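Local coordinates for protein dTDP Sugar Isomerase (Desulfovibrio desulfuricans subsp. desulfuricans str. G20, PDB 3EJK) that probably epimerises dTDP-4-keto-6-deoxyglucose at C3' and C5' of its sugar to give dTDP-4-dehydro-beta-L-rhamnose, within a cupin-type beta barrel, at residues Q76-P81 / L116-Q121; V82-V87 / A127-T132. All blocks are in the same frame, centred on the assembly; numbering follows the deposited sequence. Where two conformers were deposited one is given.

How the contacts relate
Contact 1 (76-81 with 116-121) lies near the centre of the chain, whereas contact 2 (82-87 with 127-132) lies about 12 Å from it and has more partly exposed residues, though both are largely buried; their centres are about 16 Å apart. Each belongs to a different antiparallel sheet of the cupin-type fold. The chain passes directly from strand 76-82 to strand 84-90, and from strand 114-118 to strand 123-128, so both contacts join the same two regions of sequence. Between the sheets Val80 packs on Ile85 and Leu116 on Val87. Both are backbone-paired; contact 1 adds mainly apolar side chains facing the other sheet, contact 2 a methyl on a histidine ring and a water-bridged opening.

Contact 1 of 2, residues Q76-P81 / L116-Q121; sequences QLFAVP and LRIPPQ
Ile118 reaches over the Phe78 ring with the end of its longer branch: CD1 lies 4.2 Å from the ring centroid, 13° off the normal, a CH-pi contact shifted toward the rim near CE2 and CZ. With CG1 beside the backbone N (chi1 -58°), the extended branch brings CD1 to the ring and also against CB of Gln76. Gln76 meets Ile118 directly too, CB to CB at 3.8 Å, and Leu116 lies against the root of the phenylalanine. On the opposite face of the sheet, Leu77 rests its CD2 branch 3.7 Å from CB of Arg117, whose extended chain carries its guanidinium group on to the carbonyl of Gly22.

Four backbone hydrogen bonds fix this antiparallel register, two between Gln76 and Ile118 and two between Phe78 and Leu116; Ile118 N to Gln76 O is 2.9 Å. Gln76 bends at chi2 (-53°), bringing NE2 to a water at 2.9 Å that donates to Ile118 O, although other acceptors compete for its protons, while OE1 accepts from Asn138. Farther out, Phe126 meets the Phe78 ring with its plane roughly perpendicular. Phe78, Leu116 and Ile118 share one face and pack against Leu107, Val87 and Leu89 of the other sheet, so large apolar residues suit it, and the buried glutamine amide keeps both its ends hydrogen-bonded.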
ATOM      1  N   GLN A  76      -6.252  11.397   7.355  1.00 23.61           N
ATOM      2  CA  GLN A  76      -6.097  10.049   6.803  1.00 22.62           C
ATOM      3  C   GLN A  76      -6.484  10.045   5.332  1.00 23.65           C
ATOM      4  O   GLN A  76      -7.368  10.793   4.897  1.00 21.28           O
ATOM      5  CB  GLN A  76      -7.001   9.028   7.520  1.00 23.46           C
ATOM      6  CG  GLN A  76      -7.161   9.200   9.028  1.00 23.42           C
ATOM      7  CD  GLN A  76      -5.858   9.282   9.795  1.00 22.29           C
ATOM      8  OE1 GLN A  76      -4.913   8.526   9.541  1.00 23.87           O
ATOM      9  NE2 GLN A  76      -5.825  10.166  10.801  1.00 22.43           N
ATOM     10  N   LEU A  77      -5.756   9.224   4.575  1.00 23.18           N
ATOM     11  CA  LEU A  77      -6.046   8.958   3.149  1.00 23.40           C
ATOM     12  C   LEU A  77      -6.000   7.441   2.949  1.00 22.40           C
ATOM     13  O   LEU A  77      -4.939   6.834   2.797  1.00 21.36           O
ATOM     14  CB  LEU A  77      -5.101   9.675   2.181  1.00 23.79           C
ATOM     15  CG  LEU A  77      -5.225  11.197   2.119  1.00 25.93           C
ATOM     16  CD1 LEU A  77      -4.140  11.769   1.215  1.00 25.73           C
ATOM     17  CD2 LEU A  77      -6.586  11.596   1.647  1.00 24.51           C
ATOM     18  N   PHE A  78      -7.197   6.865   2.999  1.00 23.04           N
ATOM     19  CA  PHE A  78      -7.435   5.424   2.889  1.00 22.42           C
ATOM     20  C   PHE A  78      -7.660   4.963   1.466  1.00 22.04           C
ATOM     21  O   PHE A  78      -8.424   5.556   0.705  1.00 21.94           O
ATOM     22  CB  PHE A  78      -8.725   5.015   3.626  1.00 23.66           C
ATOM     23  CG  PHE A  78      -8.591   4.815   5.114  1.00 24.68           C
ATOM     24  CD1 PHE A  78      -7.525   5.296   5.825  1.00 29.75           C
ATOM     25  CD2 PHE A  78      -9.629   4.187   5.809  1.00 33.43           C
ATOM     26  CE1 PHE A  78      -7.441   5.108   7.205  1.00 32.63           C
ATOM     27  CE2 PHE A  78      -9.565   4.017   7.199  1.00 32.36           C
ATOM     28  CZ  PHE A  78      -8.459   4.492   7.888  1.00 31.67           C
ATOM     29  N   ALA A  79      -7.010   3.849   1.157  1.00 21.81           N
ATOM     30  CA  ALA A  79      -7.288   3.089  -0.073  1.00 22.03           C
ATOM     31  C   ALA A  79      -7.325   1.626   0.326  1.00 21.13           C
ATOM     32  O   ALA A  79      -6.666   1.232   1.272  1.00 21.75           O
ATOM     33  CB  ALA A  79      -6.290   3.353  -1.203  1.00 22.67           C
ATOM     34  N   VAL A  80      -8.157   0.851  -0.363  1.00 20.63           N
ATOM     35  CA  VAL A  80      -8.339  -0.575  -0.046  1.00 20.42           C
ATOM     36  C   VAL A  80      -8.070  -1.431  -1.297  1.00 20.88           C
ATOM     37  O   VAL A  80      -8.988  -1.795  -2.039  1.00 22.14           O
ATOM     38  CB  VAL A  80      -9.750  -0.840   0.515  1.00 18.70           C
ATOM     39  CG1 VAL A  80      -9.948  -2.323   0.785  1.00 17.90           C
ATOM     40  CG2 VAL A  80      -9.982  -0.009   1.835  1.00 18.90           C
ATOM     41  N   PRO A  81      -6.807  -1.766  -1.529  1.00 20.69           N
ATOM     42  CA  PRO A  81      -6.441  -2.495  -2.753  1.00 21.00           C
ATOM     43  C   PRO A  81      -6.716  -3.977  -2.723  1.00 21.64           C
ATOM     44  O   PRO A  81      -6.714  -4.633  -3.765  1.00 23.22           O
ATOM     45  CB  PRO A  81      -4.941  -2.259  -2.876  1.00 20.17           C
ATOM     46  CG  PRO A  81      -4.486  -1.920  -1.500  1.00 20.70           C
ATOM     47  CD  PRO A  81      -5.646  -1.436  -0.700  1.00 19.47           C
ATOM     48  N   LEU A 116     -10.430   7.796   0.301  1.00 21.23           N
ATOM     49  CA  LEU A 116     -11.244   8.418   1.356  1.00 20.60           C
ATOM     50  C   LEU A 116     -10.371   9.304   2.234  1.00 21.10           C
ATOM     51  O   LEU A 116      -9.419   8.855   2.844  1.00 21.07           O
ATOM     52  CB  LEU A 116     -11.887   7.336   2.228  1.00 22.09           C
ATOM     53  CG  LEU A 116     -12.578   7.787   3.515  1.00 22.76           C
ATOM     54  CD1 LEU A 116     -13.742   8.708   3.121  1.00 19.13           C
ATOM     55  CD2 LEU A 116     -13.033   6.596   4.389  1.00 22.85           C
ATOM     56  N   ARG A 117     -10.716  10.582   2.255  1.00 22.04           N
ATOM     57  CA  ARG A 117     -10.040  11.567   3.088  1.00 22.60           C
ATOM     58  C   ARG A 117     -10.803  11.701   4.394  1.00 21.59           C
ATOM     59  O   ARG A 117     -12.008  11.948   4.391  1.00 19.24           O
ATOM     60  CB  ARG A 117      -9.993  12.926   2.364  1.00 23.52           C
ATOM     61  CG  ARG A 117      -9.369  14.020   3.192  1.00 27.51           C
ATOM     62  CD  ARG A 117      -9.540  15.384   2.528  1.00 33.50           C
ATOM     63  NE  ARG A 117      -8.750  16.368   3.248  1.00 38.77           N
ATOM     64  CZ  ARG A 117      -9.239  17.241   4.121  1.00 46.66           C
ATOM     65  NH1 ARG A 117     -10.539  17.302   4.357  1.00 46.74           N
ATOM     66  NH2 ARG A 117      -8.414  18.080   4.734  1.00 47.06           N
ATOM     67  N   ILE A 118     -10.105  11.495   5.511  1.00 22.16           N
ATOM     68  CA  ILE A 118     -10.738  11.625   6.834  1.00 21.18           C
ATOM     69  C   ILE A 118     -10.070  12.801   7.537  1.00 22.20           C
ATOM     70  O   ILE A 118      -8.884  12.738   7.871  1.00 21.06           O
ATOM     71  CB  ILE A 118     -10.581  10.359   7.694  1.00 21.68           C
ATOM     72  CG1 ILE A 118     -11.178   9.148   6.978  1.00 18.69           C
ATOM     73  CG2 ILE A 118     -11.286  10.549   9.098  1.00 19.19           C
ATOM     74  CD1 ILE A 118     -10.925   7.827   7.701  1.00 21.11           C
ATOM     75  N   PRO A 119     -10.817  13.888   7.780  1.00 22.57           N
ATOM     76  CA  PRO A 119     -10.081  15.008   8.367  1.00 22.53           C
ATOM     77  C   PRO A 119      -9.822  14.853   9.864  1.00 21.67           C
ATOM     78  O   PRO A 119     -10.351  13.940  10.493  1.00 21.99           O
ATOM     79  CB  PRO A 119     -10.980  16.222   8.079  1.00 23.01           C
ATOM     80  CG  PRO A 119     -12.308  15.688   7.733  1.00 23.12           C
ATOM     81  CD  PRO A 119     -12.218  14.220   7.466  1.00 23.45           C
ATOM     82  N   PRO A 120      -8.951  15.693  10.427  1.00 22.71           N
ATOM     83  CA  PRO A 120      -8.769  15.529  11.863  1.00 23.47           C
ATOM     84  C   PRO A 120     -10.008  15.776  12.700  1.00 23.65           C
ATOM     85  O   PRO A 120     -10.958  16.463  12.297  1.00 22.89           O
ATOM     86  CB  PRO A 120      -7.682  16.557  12.225  1.00 23.66           C
ATOM     87  CG  PRO A 120      -7.536  17.444  11.089  1.00 24.62           C
ATOM     88  CD  PRO A 120      -8.177  16.817   9.878  1.00 24.80           C
ATOM     89  N   GLN A 121      -9.955  15.120  13.843  1.00 23.12           N
ATOM     90  CA  GLN A 121     -10.935  15.215  14.900  0.50 23.91           C
ATOM     91  C   GLN A 121     -12.283  14.612  14.532  1.00 24.94           C
ATOM     92  O   GLN A 121     -13.310  14.884  15.156  1.00 25.02           O
ATOM     93  CB  GLN A 121     -11.005  16.651  15.424  0.50 24.44           C
ATOM     94  CG  GLN A 121      -9.684  17.053  16.104  0.50 23.31           C
ATOM     95  CD  GLN A 121      -9.652  18.482  16.615  0.50 26.73           C
ATOM     96  OE1 GLN A 121     -10.682  19.131  16.756  0.50 26.78           O
ATOM     97  NE2 GLN A 121      -8.451  18.971  16.921  0.50 29.69           N
TER
HETATM   98  O   HOH W   1      -8.008  12.096  10.710  1.00 14.90           O

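Contact 2 of 2, residues V82-V87 / A127-T132; sequences VGCIHV and AATGDT
Thr129 lays its methyl group over one face of the His86 imidazole, CG2 standing 3.7 Å from the ring centroid and 21° off the normal, displaced toward the CD2 side of the ring. The two side chains cross at about a right angle in this CH-pi contact. Threonine suits the place because its two branches do different work: chi1 (66°) sets OG1 between the backbone N and the carbonyl carbon, 3.5 Å from SG of Cys84, while CG2 swings to the histidine.

Beneath these side chains the backbones pair closely. His86 N donates to Ala127 O at 2.9 Å, Ala127 N returns a bond to His86 O, and Thr129 N reaches Cys84 O at 3.0 Å. At the intervening non-hydrogen-bonded pair, Ile85 and Ala128 bring their CA atoms to 4.4 Å. Alanine suits this close pair, its CB lying 4.0 Å from Cys84 O, while Ile85 packs against Phe126 and Val136, with CD1 meeting Val80.

On the Gly83 side of Cys84, and past Thr129, the chains part, and Gly83 and Gly130 make the turns with positive phi. A water bridges the opening: it accepts from Cys84 N at 3.0 Å and donates to the carbonyls of Thr129, at 2.7 Å to its O, and Thr132, although other acceptors also compete for its protons. Asp131 and Thr132 are exposed here, and Gly130 O is held by Arg63. SG of Cys84 is covalently linked to a sulfur of an unidentified group, probably from the crystallisation liquor, which suggests that it could be reached by a small molecule. Direct amide bonds thus give way to solvent-mediated ones as the pairing runs out.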
ATOM      1  N   VAL A  82      -6.945  -4.485  -1.530  1.00 21.81           N
ATOM      2  CA  VAL A  82      -7.287  -5.912  -1.350  1.00 23.04           C
ATOM      3  C   VAL A  82      -8.527  -6.029  -0.473  1.00 21.69           C
ATOM      4  O   VAL A  82      -8.630  -5.385   0.577  1.00 21.67           O
ATOM      5  CB  VAL A  82      -6.101  -6.720  -0.757  1.00 24.09           C
ATOM      6  CG1 VAL A  82      -6.509  -8.174  -0.448  1.00 24.54           C
ATOM      7  CG2 VAL A  82      -4.906  -6.681  -1.720  1.00 24.69           C
ATOM      8  N   GLY A  83      -9.502  -6.784  -0.958  1.00 20.43           N
ATOM      9  CA  GLY A  83     -10.734  -7.019  -0.210  1.00 20.69           C
ATOM     10  C   GLY A  83     -11.703  -5.857  -0.188  1.00 21.07           C
ATOM     11  O   GLY A  83     -11.736  -5.014  -1.090  1.00 19.59           O
ATOM     12  N   CYS A  84     -12.472  -5.796   0.890  1.00 21.63           N
ATOM     13  CA  CYS A  84     -13.502  -4.783   1.006  1.00 22.26           C
ATOM     14  C   CYS A  84     -13.798  -4.392   2.409  1.00 21.66           C
ATOM     15  O   CYS A  84     -13.864  -5.246   3.286  1.00 19.74           O
ATOM     16  CB  CYS A  84     -14.734  -5.250   0.235  1.00 24.72           C
ATOM     17  SG  CYS A  84     -16.106  -4.108   0.126  1.00 33.36           S
ATOM     18  N   ILE A  85     -13.946  -3.096   2.647  1.00 21.63           N
ATOM     19  CA  ILE A  85     -14.323  -2.638   3.981  1.00 21.40           C
ATOM     20  C   ILE A  85     -15.459  -1.656   3.954  1.00 21.12           C
ATOM     21  O   ILE A  85     -15.777  -1.026   2.937  1.00 19.59           O
ATOM     22  CB  ILE A  85     -13.167  -1.946   4.794  1.00 23.48           C
ATOM     23  CG1 ILE A  85     -12.868  -0.565   4.198  1.00 24.68           C
ATOM     24  CG2 ILE A  85     -11.921  -2.871   4.937  1.00 20.37           C
ATOM     25  CD1 ILE A  85     -11.794   0.221   4.923  1.00 27.86           C
ATOM     26  N   HIS A  86     -16.088  -1.601   5.114  1.00 20.02           N
ATOM     27  CA  HIS A  86     -17.127  -0.634   5.424  1.00 21.39           C
ATOM     28  C   HIS A  86     -16.519   0.318   6.428  1.00 20.64           C
ATOM     29  O   HIS A  86     -16.046  -0.096   7.491  1.00 21.52           O
ATOM     30  CB  HIS A  86     -18.388  -1.300   5.977  1.00 23.00           C
ATOM     31  CG  HIS A  86     -19.267  -1.873   4.913  1.00 31.38           C
ATOM     32  ND1 HIS A  86     -20.616  -2.102   5.096  1.00 35.78           N
ATOM     33  CD2 HIS A  86     -19.005  -2.178   3.616  1.00 33.99           C
ATOM     34  CE1 HIS A  86     -21.132  -2.578   3.975  1.00 37.42           C
ATOM     35  NE2 HIS A  86     -20.178  -2.623   3.060  1.00 35.12           N
ATOM     36  N   VAL A  87     -16.478   1.588   6.050  1.00 21.51           N
ATOM     37  CA  VAL A  87     -15.976   2.635   6.929  1.00 21.55           C
ATOM     38  C   VAL A  87     -17.135   3.476   7.436  1.00 22.43           C
ATOM     39  O   VAL A  87     -18.076   3.763   6.704  1.00 22.85           O
ATOM     40  CB  VAL A  87     -14.996   3.601   6.213  1.00 23.06           C
ATOM     41  CG1 VAL A  87     -14.416   4.618   7.224  1.00 20.35           C
ATOM     42  CG2 VAL A  87     -13.882   2.849   5.491  1.00 22.20           C
ATOM     43  N   ALA A 127     -14.525  -2.087   9.107  1.00 19.43           N
ATOM     44  CA  ALA A 127     -14.605  -3.541   9.164  1.00 18.45           C
ATOM     45  C   ALA A 127     -14.564  -4.181   7.789  1.00 18.65           C
ATOM     46  O   ALA A 127     -15.074  -3.645   6.823  1.00 19.25           O
ATOM     47  CB  ALA A 127     -15.875  -3.975   9.899  1.00 17.69           C
ATOM     48  N   ALA A 128     -13.959  -5.362   7.751  1.00 19.04           N
ATOM     49  CA  ALA A 128     -13.860  -6.154   6.532  1.00 19.60           C
ATOM     50  C   ALA A 128     -15.133  -6.952   6.318  1.00 20.35           C
ATOM     51  O   ALA A 128     -15.620  -7.635   7.209  1.00 21.92           O
ATOM     52  CB  ALA A 128     -12.637  -7.113   6.580  1.00 18.43           C
ATOM     53  N   THR A 129     -15.653  -6.855   5.106  1.00 21.21           N
ATOM     54  CA  THR A 129     -16.849  -7.594   4.702  1.00 22.67           C
ATOM     55  C   THR A 129     -16.474  -8.835   3.921  1.00 22.69           C
ATOM     56  O   THR A 129     -15.352  -9.001   3.429  1.00 24.21           O
ATOM     57  CB  THR A 129     -17.773  -6.737   3.812  1.00 23.23           C
ATOM     58  OG1 THR A 129     -17.103  -6.466   2.579  1.00 24.01           O
ATOM     59  CG2 THR A 129     -18.127  -5.420   4.492  1.00 22.95           C
ATOM     60  N   GLY A 130     -17.411  -9.747   3.834  1.00 23.58           N
ATOM     61  CA  GLY A 130     -17.175 -10.946   3.048  1.00 24.70           C
ATOM     62  C   GLY A 130     -16.447 -12.023   3.808  1.00 25.03           C
ATOM     63  O   GLY A 130     -16.506 -12.097   5.027  1.00 24.80           O
ATOM     64  N   ASP A 131     -15.709 -12.832   3.067  1.00 26.87           N
ATOM     65  CA  ASP A 131     -15.051 -13.989   3.655  1.00 28.30           C
ATOM     66  C   ASP A 131     -13.564 -14.092   3.383  1.00 28.26           C
ATOM     67  O   ASP A 131     -12.973 -15.158   3.523  1.00 29.11           O
ATOM     68  CB  ASP A 131     -15.758 -15.279   3.222  1.00 30.62           C
ATOM     69  CG  ASP A 131     -15.620 -15.555   1.749  1.00 34.30           C
ATOM     70  OD1 ASP A 131     -14.912 -14.784   1.065  1.00 46.04           O
ATOM     71  OD2 ASP A 131     -16.221 -16.545   1.276  1.00 45.12           O
ATOM     72  N   THR A 132     -12.978 -12.972   2.988  1.00 27.40           N
ATOM     73  CA  THR A 132     -11.528 -12.878   2.796  1.00 27.11           C
ATOM     74  C   THR A 132     -11.016 -11.556   3.379  1.00 25.96           C
ATOM     75  O   THR A 132     -11.772 -10.605   3.518  1.00 25.00           O
ATOM     76  CB  THR A 132     -11.098 -13.058   1.319  1.00 27.38           C
ATOM     77  OG1 THR A 132     -11.661 -12.025   0.508  1.00 30.19           O
ATOM     78  CG2 THR A 132     -11.549 -14.415   0.814  1.00 31.79           C
TER
HETATM   79  O   HOH W   2     -12.907  -8.309   2.471  1.00 16.63           O